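Local coordinates for hypothetical protein (PDB 4M8R) that is of unknown function but combines an Ig-like N-terminal domain with a WD40-like domain that probably forms a beta-propeller, at residues Met77-Pro82 against Val90-Asn95; Phe117-Ile122 against Ser371-Leu376; Lys127-Ala132 against Pro150-Val155. All coordinates share one frame; numbering follows the deposited sequence.

Interaction 1. Residues Met77-Pro82 against Val90-Asn95; sequences MSIRMP and VEIFLN. With PO4 (phosphate ion), chain F.
Ile79 and Ile92 have CA atoms 10.1 Å apart in strands that run 155° from each other, too far for backbone pairing and consistent with strands facing each other across the interior of a beta sandwich, as expected of an Ig-like domain. The contact is therefore made by side chains alone, all of them apolar. In the middle, CD1 of Ile79 meets CG2 of Ile92 tip to tip at 4.1 Å. The chi1 of Ile79, 67°, puts CG1 between the backbone N and the carbonyl carbon, and the extended chi2 carries CD1 onward to the facing strand. At one end, CE of Met81, a selenomethionine, comes end-on to CG1 of Val90, also at 4.1 Å, bends at chi2 and chi3 curling its chain to bring the methyl there. At the other end, the selenium of Met77 approaches CD1 of Leu94 more loosely, at 4.4 Å. Val31 of strand 30-36 and Val106 and Leu108 of strand 99-108 also pack on Met81. Ser78 alternates to the other face of its strand, where a phosphate ion, probably from the crystallisation liquor, accepts a 2.8 Å hydrogen bond at O4 from OG of Ser78 and also binds NE2 of His32.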
loop_
_atom_site.group_PDB
_atom_site.type_symbol
_atom_site.label_atom_id
_atom_site.label_comp_id
_atom_site.label_asym_id
_atom_site.label_seq_id
_atom_site.Cartn_x
_atom_site.Cartn_y
_atom_site.Cartn_z
HETATM N N MSE A 77 -36.302 13.547 18.261
HETATM C CA MSE A 77 -35.690 14.037 17.025
HETATM C C MSE A 77 -35.714 12.986 15.953
HETATM O O MSE A 77 -35.772 11.798 16.245
HETATM C CB MSE A 77 -34.255 14.515 17.285
HETATM C CG MSE A 77 -33.514 13.780 18.405
HETATM SE SE MSE A 77 -32.138 14.967 19.196
HETATM C CE MSE A 77 -31.471 15.781 17.548
ATOM N N SER A 78 -35.694 13.431 14.700
ATOM C CA SER A 78 -35.608 12.547 13.541
ATOM C C SER A 78 -34.216 12.652 12.932
ATOM O O SER A 78 -33.714 13.757 12.725
ATOM C CB SER A 78 -36.643 12.941 12.485
ATOM O OG SER A 78 -37.951 12.968 13.025
ATOM N N ILE A 79 -33.596 11.511 12.645
ATOM C CA ILE A 79 -32.279 11.496 12.006
ATOM C C ILE A 79 -32.320 10.673 10.731
ATOM O O ILE A 79 -33.178 9.809 10.580
ATOM C CB ILE A 79 -31.189 10.945 12.946
ATOM C CG1 ILE A 79 -31.413 9.461 13.246
ATOM C CG2 ILE A 79 -31.167 11.751 14.232
ATOM C CD1 ILE A 79 -30.417 8.876 14.225
ATOM N N ARG A 80 -31.412 10.970 9.805
ATOM C CA ARG A 80 -31.341 10.241 8.542
ATOM C C ARG A 80 -30.207 9.226 8.598
ATOM O O ARG A 80 -29.126 9.543 9.067
ATOM C CB ARG A 80 -31.132 11.207 7.368
ATOM C CG ARG A 80 -31.473 10.589 6.021
ATOM C CD ARG A 80 -31.494 11.612 4.900
ATOM N NE ARG A 80 -32.620 12.544 5.004
ATOM C CZ ARG A 80 -33.885 12.268 4.667
ATOM N NH1 ARG A 80 -34.230 11.067 4.201
ATOM N NH2 ARG A 80 -34.824 13.205 4.804
HETATM N N MSE A 81 -30.465 8.007 8.136
HETATM C CA MSE A 81 -29.441 6.964 8.100
HETATM C C MSE A 81 -28.604 7.171 6.861
HETATM O O MSE A 81 -29.136 7.408 5.776
HETATM C CB MSE A 81 -30.072 5.570 8.093
HETATM C CG MSE A 81 -30.980 5.297 9.298
HETATM SE SE MSE A 81 -30.044 5.583 11.010
HETATM C CE MSE A 81 -28.646 4.219 10.832
ATOM N N PRO A 82 -27.271 7.099 7.003
ATOM C CA PRO A 82 -26.373 7.406 5.892
ATOM C C PRO A 82 -26.141 6.280 4.883
ATOM O O PRO A 82 -26.292 5.097 5.202
ATOM C CB PRO A 82 -25.057 7.714 6.600
ATOM C CG PRO A 82 -25.092 6.870 7.823
ATOM C CD PRO A 82 -26.527 6.854 8.254
ATOM N N VAL A 90 -25.276 -0.491 13.990
ATOM C CA VAL A 90 -25.112 0.933 14.259
ATOM C C VAL A 90 -25.632 1.249 15.652
ATOM O O VAL A 90 -26.804 1.004 15.945
ATOM C CB VAL A 90 -25.874 1.792 13.236
ATOM C CG1 VAL A 90 -25.697 3.276 13.537
ATOM C CG2 VAL A 90 -25.395 1.473 11.828
ATOM N N GLU A 91 -24.763 1.790 16.503
ATOM C CA GLU A 91 -25.182 2.270 17.808
ATOM C C GLU A 91 -25.340 3.781 17.737
ATOM O O GLU A 91 -24.469 4.479 17.209
ATOM C CB GLU A 91 -24.178 1.891 18.891
ATOM C CG GLU A 91 -24.672 2.211 20.295
ATOM C CD GLU A 91 -23.921 1.474 21.388
ATOM O OE1 GLU A 91 -22.860 0.868 21.107
ATOM O OE2 GLU A 91 -24.397 1.514 22.545
ATOM N N ILE A 92 -26.462 4.263 18.270
ATOM C CA ILE A 92 -26.866 5.659 18.163
ATOM C C ILE A 92 -26.715 6.340 19.518
ATOM O O ILE A 92 -27.294 5.894 20.510
ATOM C CB ILE A 92 -28.325 5.755 17.680
ATOM C CG1 ILE A 92 -28.468 5.061 16.325
ATOM C CG2 ILE A 92 -28.774 7.204 17.564
ATOM C CD1 ILE A 92 -29.899 4.852 15.888
ATOM N N PHE A 93 -25.934 7.419 19.547
ATOM C CA PHE A 93 -25.613 8.129 20.783
ATOM C C PHE A 93 -26.134 9.559 20.771
ATOM O O PHE A 93 -25.991 10.267 19.777
ATOM C CB PHE A 93 -24.094 8.196 20.972
ATOM C CG PHE A 93 -23.437 6.862 21.140
ATOM C CD1 PHE A 93 -23.310 6.293 22.398
ATOM C CD2 PHE A 93 -22.923 6.185 20.046
ATOM C CE1 PHE A 93 -22.693 5.067 22.557
ATOM C CE2 PHE A 93 -22.305 4.956 20.198
ATOM C CZ PHE A 93 -22.190 4.397 21.455
ATOM N N LEU A 94 -26.702 9.992 21.890
ATOM C CA LEU A 94 -26.984 11.408 22.099
ATOM C C LEU A 94 -25.701 12.090 22.563
ATOM O O LEU A 94 -25.058 11.627 23.501
ATOM C CB LEU A 94 -28.066 11.597 23.156
ATOM C CG LEU A 94 -28.544 13.037 23.357
ATOM C CD1 LEU A 94 -29.168 13.583 22.085
ATOM C CD2 LEU A 94 -29.531 13.110 24.513
ATOM N N ASN A 95 -25.335 13.184 21.903
ATOM C CA ASN A 95 -24.099 13.904 22.206
ATOM C C ASN A 95 -24.419 15.315 22.685
ATOM O O ASN A 95 -24.833 16.160 21.893
ATOM C CB ASN A 95 -23.200 13.940 20.958
ATOM C CG ASN A 95 -21.855 14.605 21.207
ATOM O OD1 ASN A 95 -21.509 14.947 22.337
ATOM N ND2 ASN A 95 -21.089 14.796 20.137
HETATM P P PO4 F . -40.904 12.258 10.363
HETATM O O1 PO4 F . -42.053 12.145 11.342
HETATM O O2 PO4 F . -40.347 10.884 10.065
HETATM O O3 PO4 F . -41.387 12.855 9.061
HETATM O O4 PO4 F . -39.830 13.136 10.971
#

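Interaction 2. Residues Phe117-Ile122 against Ser371-Leu376. With EDO (1,2-ethanediol), chain H.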
loop_
_atom_site.group_PDB
_atom_site.type_symbol
_atom_site.label_atom_id
_atom_site.label_comp_id
_atom_site.label_asym_id
_atom_site.label_seq_id
_atom_site.Cartn_x
_atom_site.Cartn_y
_atom_site.Cartn_z
ATOM N N PHE A 117 -17.744 2.410 -13.642
ATOM C CA PHE A 117 -17.851 3.727 -14.250
ATOM C C PHE A 117 -19.046 3.811 -15.186
ATOM O O PHE A 117 -19.278 2.915 -15.978
ATOM C CB PHE A 117 -16.555 4.100 -14.982
ATOM C CG PHE A 117 -15.554 4.776 -14.099
ATOM C CD1 PHE A 117 -14.653 4.030 -13.356
ATOM C CD2 PHE A 117 -15.540 6.160 -13.982
ATOM C CE1 PHE A 117 -13.743 4.649 -12.519
ATOM C CE2 PHE A 117 -14.633 6.790 -13.149
ATOM C CZ PHE A 117 -13.734 6.032 -12.413
ATOM N N ARG A 118 -19.790 4.908 -15.076
ATOM C CA ARG A 118 -21.007 5.130 -15.852
ATOM C C ARG A 118 -20.962 6.520 -16.479
ATOM O O ARG A 118 -20.381 7.446 -15.911
ATOM C CB ARG A 118 -22.228 4.992 -14.941
ATOM C CG ARG A 118 -22.335 3.618 -14.295
ATOM C CD ARG A 118 -23.486 3.491 -13.315
ATOM N NE ARG A 118 -23.512 2.156 -12.725
ATOM C CZ ARG A 118 -24.387 1.744 -11.807
ATOM N NH1 ARG A 118 -25.337 2.559 -11.364
ATOM N NH2 ARG A 118 -24.316 0.504 -11.333
ATOM N N LEU A 119 -21.559 6.657 -17.657
ATOM C CA LEU A 119 -21.534 7.919 -18.386
ATOM C C LEU A 119 -22.845 8.673 -18.173
ATOM O O LEU A 119 -23.930 8.101 -18.335
ATOM C CB LEU A 119 -21.313 7.660 -19.876
ATOM C CG LEU A 119 -21.017 8.887 -20.729
ATOM C CD1 LEU A 119 -19.670 9.498 -20.378
ATOM C CD2 LEU A 119 -21.069 8.508 -22.200
ATOM N N TYR A 120 -22.735 9.951 -17.817
ATOM C CA TYR A 120 -23.891 10.792 -17.528
ATOM C C TYR A 120 -23.891 12.018 -18.428
ATOM O O TYR A 120 -22.847 12.618 -18.657
ATOM C CB TYR A 120 -23.866 11.243 -16.068
ATOM C CG TYR A 120 -23.870 10.115 -15.066
ATOM C CD1 TYR A 120 -22.689 9.473 -14.709
ATOM C CD2 TYR A 120 -25.054 9.690 -14.470
ATOM C CE1 TYR A 120 -22.688 8.436 -13.793
ATOM C CE2 TYR A 120 -25.064 8.653 -13.552
ATOM C CZ TYR A 120 -23.878 8.028 -13.218
ATOM O OH TYR A 120 -23.885 6.999 -12.303
ATOM N N GLY A 121 -25.065 12.391 -18.927
ATOM C CA GLY A 121 -25.215 13.575 -19.774
ATOM C C GLY A 121 -26.056 14.653 -19.110
ATOM O O GLY A 121 -26.979 14.349 -18.348
ATOM N N ILE A 122 -25.748 15.911 -19.416
ATOM C CA ILE A 122 -26.536 17.047 -18.930
ATOM C C ILE A 122 -27.644 17.367 -19.934
ATOM O O ILE A 122 -27.360 17.768 -21.065
ATOM C CB ILE A 122 -25.680 18.324 -18.750
ATOM C CG1 ILE A 122 -24.337 18.016 -18.078
ATOM C CG2 ILE A 122 -26.450 19.370 -17.954
ATOM C CD1 ILE A 122 -24.445 17.398 -16.706
ATOM N N SER A 371 -17.419 17.998 -25.667
ATOM C CA SER A 371 -17.124 17.517 -24.332
ATOM C C SER A 371 -15.995 16.498 -24.383
ATOM O O SER A 371 -15.879 15.737 -25.346
ATOM C CB SER A 371 -18.367 16.882 -23.711
ATOM O OG SER A 371 -18.225 16.744 -22.308
ATOM N N ILE A 372 -15.153 16.514 -23.349
ATOM C CA ILE A 372 -14.108 15.510 -23.158
ATOM C C ILE A 372 -14.151 15.054 -21.705
ATOM O O ILE A 372 -14.324 15.867 -20.800
ATOM C CB ILE A 372 -12.699 16.072 -23.463
ATOM C CG1 ILE A 372 -12.655 16.701 -24.857
ATOM C CG2 ILE A 372 -11.648 14.972 -23.351
ATOM C CD1 ILE A 372 -11.295 17.238 -25.245
ATOM N N THR A 373 -13.976 13.756 -21.486
ATOM C CA THR A 373 -13.980 13.208 -20.134
ATOM C C THR A 373 -13.239 11.866 -20.099
ATOM O O THR A 373 -12.957 11.291 -21.151
ATOM C CB THR A 373 -15.423 13.093 -19.601
ATOM O OG1 THR A 373 -15.410 12.638 -18.242
ATOM C CG2 THR A 373 -16.263 12.159 -20.477
ATOM N N ASN A 374 -12.913 11.385 -18.896
ATOM C CA ASN A 374 -12.015 10.241 -18.730
ATOM C C ASN A 374 -12.631 9.124 -17.912
ATOM O O ASN A 374 -13.186 9.367 -16.846
ATOM C CB ASN A 374 -10.728 10.669 -18.027
ATOM C CG ASN A 374 -9.975 11.744 -18.779
ATOM O OD1 ASN A 374 -10.416 12.885 -18.850
ATOM N ND2 ASN A 374 -8.824 11.387 -19.329
ATOM N N ARG A 375 -12.513 7.899 -18.412
ATOM C CA ARG A 375 -12.938 6.721 -17.677
ATOM C C ARG A 375 -11.708 6.147 -16.986
ATOM O O ARG A 375 -10.823 5.595 -17.642
ATOM C CB ARG A 375 -13.558 5.684 -18.619
ATOM C CG ARG A 375 -14.531 4.760 -17.904
ATOM C CD ARG A 375 -14.614 3.368 -18.504
ATOM N NE ARG A 375 -15.127 3.354 -19.868
ATOM C CZ ARG A 375 -15.733 2.315 -20.438
ATOM N NH1 ARG A 375 -15.940 1.189 -19.763
ATOM N NH2 ARG A 375 -16.152 2.412 -21.693
ATOM N N LEU A 376 -11.655 6.276 -15.663
ATOM C CA LEU A 376 -10.417 6.010 -14.928
ATOM C C LEU A 376 -10.129 4.546 -14.600
ATOM O O LEU A 376 -9.081 4.261 -14.039
ATOM C CB LEU A 376 -10.365 6.862 -13.656
ATOM C CG LEU A 376 -10.466 8.374 -13.894
ATOM C CD1 LEU A 376 -10.344 9.128 -12.578
ATOM C CD2 LEU A 376 -9.408 8.841 -14.885
HETATM C C1 EDO H . -10.793 17.100 -19.616
HETATM O O1 EDO H . -12.008 17.464 -18.954
HETATM C C2 EDO H . -10.487 15.645 -19.290
HETATM O O2 EDO H . -9.340 15.176 -20.012
#
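Phe117 meets two consecutive residues, Arg375 and Leu376, in two different ways. Its CB lies 3.6 Å from CG of Arg375, and the two side chains slide past each other in opposite directions; the guanidinium plane is turned 37° from that of the ring, and it is the aliphatic CG that touches, not the charged group. The chi1 of Arg375, -155°, swings its CG away from its own backbone N and brings the aliphatic part of the chain against Phe117, while a bend at chi3 redirects the charged end. That end forms a salt bridge through NH1 with Glu135 of the third subunit, and NH2 bonds the hydroxyl of Tyr408. Leu376 approaches the far end of the ring: its backbone N stands 3.8 Å above one face, offset toward the rim, and its CB is 3.7 Å from CZ of Phe117, the two side chains running at a slant. Further along, CD1 of Leu119 reaches CG2 of Thr373 at 4.3 Å, a marginal touch. A leucine in place of Phe117 would probably leave the backbone N and CB of Leu376 without the outer part of the ring against them, opening a gap there. No hydrogen bond joins the segments directly. Strand 419-422 supplies the polar link: it pairs with strand 118-123, its Trp421 is packed by Phe117, Leu119 and Arg375, and the backbone N of Trp421 bonds OG1 of Thr373. Beyond the contact, strand 303-310 receives Ile372 and Leu376, consistent with successive blades of a propeller.

Interaction 3. Residues Lys127-Ala132 against Pro150-Val155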
loop_
_atom_site.group_PDB
_atom_site.type_symbol
_atom_site.label_atom_id
_atom_site.label_comp_id
_atom_site.label_asym_id
_atom_site.label_seq_id
_atom_site.Cartn_x
_atom_site.Cartn_y
_atom_site.Cartn_z
ATOM N N LYS A 127 -33.602 20.072 -17.763
ATOM C CA LYS A 127 -32.769 20.401 -16.600
ATOM C C LYS A 127 -32.597 19.178 -15.696
ATOM O O LYS A 127 -33.069 19.148 -14.557
ATOM C CB LYS A 127 -33.341 21.595 -15.821
ATOM C CG LYS A 127 -33.451 22.876 -16.634
ATOM C CD LYS A 127 -32.091 23.378 -17.102
ATOM C CE LYS A 127 -32.202 24.717 -17.820
ATOM N NZ LYS A 127 -30.881 25.189 -18.318
ATOM N N THR A 128 -31.916 18.170 -16.238
ATOM C CA THR A 128 -31.701 16.900 -15.554
ATOM C C THR A 128 -30.341 16.303 -15.898
ATOM O O THR A 128 -29.821 16.511 -16.995
ATOM C CB THR A 128 -32.771 15.861 -15.951
ATOM O OG1 THR A 128 -32.845 15.766 -17.378
ATOM C CG2 THR A 128 -34.135 16.239 -15.406
ATOM N N ILE A 129 -29.775 15.567 -14.947
ATOM C CA ILE A 129 -28.629 14.702 -15.203
ATOM C C ILE A 129 -29.186 13.341 -15.591
ATOM O O ILE A 129 -29.999 12.784 -14.861
ATOM C CB ILE A 129 -27.763 14.511 -13.944
ATOM C CG1 ILE A 129 -27.331 15.859 -13.365
ATOM C CG2 ILE A 129 -26.547 13.645 -14.253
ATOM C CD1 ILE A 129 -26.467 16.675 -14.294
ATOM N N GLU A 130 -28.754 12.815 -16.732
ATOM C CA GLU A 130 -29.247 11.531 -17.226
ATOM C C GLU A 130 -28.118 10.523 -17.321
ATOM O O GLU A 130 -27.032 10.858 -17.787
ATOM C CB GLU A 130 -29.873 11.701 -18.616
ATOM C CG GLU A 130 -31.228 12.394 -18.620
ATOM C CD GLU A 130 -31.849 12.496 -20.003
ATOM O OE1 GLU A 130 -31.179 12.157 -21.006
ATOM O OE2 GLU A 130 -33.020 12.926 -20.086
ATOM N N ARG A 131 -28.375 9.286 -16.901
ATOM C CA ARG A 131 -27.410 8.210 -17.109
ATOM C C ARG A 131 -27.490 7.745 -18.551
ATOM O O ARG A 131 -28.484 7.156 -18.952
ATOM C CB ARG A 131 -27.675 7.038 -16.175
ATOM C CG ARG A 131 -26.634 5.933 -16.289
ATOM C CD ARG A 131 -26.840 4.887 -15.216
ATOM N NE ARG A 131 -28.102 4.185 -15.421
ATOM C CZ ARG A 131 -28.854 3.664 -14.452
ATOM N NH1 ARG A 131 -28.491 3.763 -13.174
ATOM N NH2 ARG A 131 -29.988 3.044 -14.769
ATOM N N ALA A 132 -26.445 8.019 -19.324
ATOM C CA ALA A 132 -26.442 7.733 -20.760
ATOM C C ALA A 132 -25.924 6.335 -21.065
ATOM O O ALA A 132 -26.349 5.714 -22.037
ATOM C CB ALA A 132 -25.602 8.768 -21.498
ATOM N N PRO A 150 -29.945 24.968 -12.217
ATOM C CA PRO A 150 -30.110 24.679 -13.644
ATOM C C PRO A 150 -28.917 25.091 -14.500
ATOM O O PRO A 150 -28.773 24.611 -15.616
ATOM C CB PRO A 150 -31.352 25.487 -14.029
ATOM C CG PRO A 150 -31.409 26.597 -13.040
ATOM C CD PRO A 150 -30.839 26.050 -11.764
ATOM N N ASP A 151 -28.073 25.967 -13.964
ATOM C CA ASP A 151 -26.881 26.449 -14.663
ATOM C C ASP A 151 -25.632 25.600 -14.373
ATOM O O ASP A 151 -24.514 26.027 -14.678
ATOM C CB ASP A 151 -26.616 27.918 -14.289
ATOM C CG ASP A 151 -26.456 28.133 -12.781
ATOM O OD1 ASP A 151 -27.095 27.400 -11.987
ATOM O OD2 ASP A 151 -25.696 29.045 -12.391
ATOM N N PHE A 152 -25.827 24.410 -13.800
ATOM C CA PHE A 152 -24.727 23.518 -13.420
ATOM C C PHE A 152 -23.776 23.334 -14.590
ATOM O O PHE A 152 -24.193 23.016 -15.699
ATOM C CB PHE A 152 -25.279 22.165 -12.950
ATOM C CG PHE A 152 -24.331 21.358 -12.093
ATOM C CD1 PHE A 152 -23.567 21.952 -11.094
ATOM C CD2 PHE A 152 -24.258 19.978 -12.242
ATOM C CE1 PHE A 152 -22.724 21.195 -10.299
ATOM C CE2 PHE A 152 -23.421 19.215 -11.444
ATOM C CZ PHE A 152 -22.653 19.825 -10.472
ATOM N N ARG A 153 -22.490 23.524 -14.320
ATOM C CA ARG A 153 -21.504 23.791 -15.355
ATOM C C ARG A 153 -20.177 23.128 -15.007
ATOM O O ARG A 153 -19.880 22.926 -13.834
ATOM C CB ARG A 153 -21.314 25.300 -15.413
ATOM C CG ARG A 153 -20.776 25.857 -16.708
ATOM C CD ARG A 153 -20.953 27.367 -16.711
ATOM N NE ARG A 153 -20.234 28.000 -15.600
ATOM C CZ ARG A 153 -19.186 28.817 -15.724
ATOM N NH1 ARG A 153 -18.696 29.146 -16.919
ATOM N NH2 ARG A 153 -18.624 29.324 -14.634
ATOM N N SER A 154 -19.380 22.807 -16.022
ATOM C CA SER A 154 -18.028 22.284 -15.818
ATOM C C SER A 154 -18.069 21.021 -14.965
ATOM O O SER A 154 -17.338 20.880 -13.983
ATOM C CB SER A 154 -17.144 23.349 -15.162
ATOM O OG SER A 154 -15.784 22.966 -15.189
ATOM N N VAL A 155 -18.933 20.101 -15.362
ATOM C CA VAL A 155 -19.267 18.960 -14.529
ATOM C C VAL A 155 -18.192 17.882 -14.595
ATOM O O VAL A 155 -17.783 17.463 -15.675
ATOM C CB VAL A 155 -20.632 18.381 -14.926
ATOM C CG1 VAL A 155 -20.989 17.204 -14.036
ATOM C CG2 VAL A 155 -21.692 19.470 -14.829
#
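Lys127 and Pro150 make the closer part of this contact and Ile129 and Phe152 the more deeply buried part. On the partly exposed side, CD of Lys127 crosses Pro150 at a slant, 3.8 Å from its CB. A chi1 of -60° and a further bend at chi2, followed by an extended end, lead the lysine over the proline; NZ then lies 3.5 Å from the carbonyl O of Pro150, a weak hydrogen bond. Its stronger partner is Glu124, with which NZ forms a salt bridge. Lys127 and Thr128 both face Asn123, in a G1 beta bulge where strand 128-133 starts. Inward, CD1 of Ile129 comes near the plane of the Phe152 ring, at its edge, 4.5 Å from CD2, a loose approach. Met146 packs on both residues, Leu164 of strand 163-170 packs on Ile129, and Trp186 meets Phe152 edge-to-face, so the buried half belongs to a larger apolar layer between two sheets of the WD40-like domain. This suggests that apolar contact, rather than directional bonding, accounts for most of the direct contact: its one hydrogen bond is weak, and the lysine charge is answered mainly by Glu124.

From the N terminus, interaction 1 comes first, closing a loop of seven residues within the Ig-like domain; it is complete before the other two begin and stays about 17 Å from interaction 2 and 18 Å from interaction 3 between nearest atoms. Interaction 2 then spans 248 residues, bringing the start of the WD40-like domain against strand 368-373. Interaction 3 falls wholly within that span and bridges 17 residues, including strand 143-145. The two touch along neighbouring strands 118-123 and 128-133. Strand 419-422 joins this sheet from the C terminus, consistent with the closure of a propeller ring, with interactions 2 and 3 linking the sheet to two others.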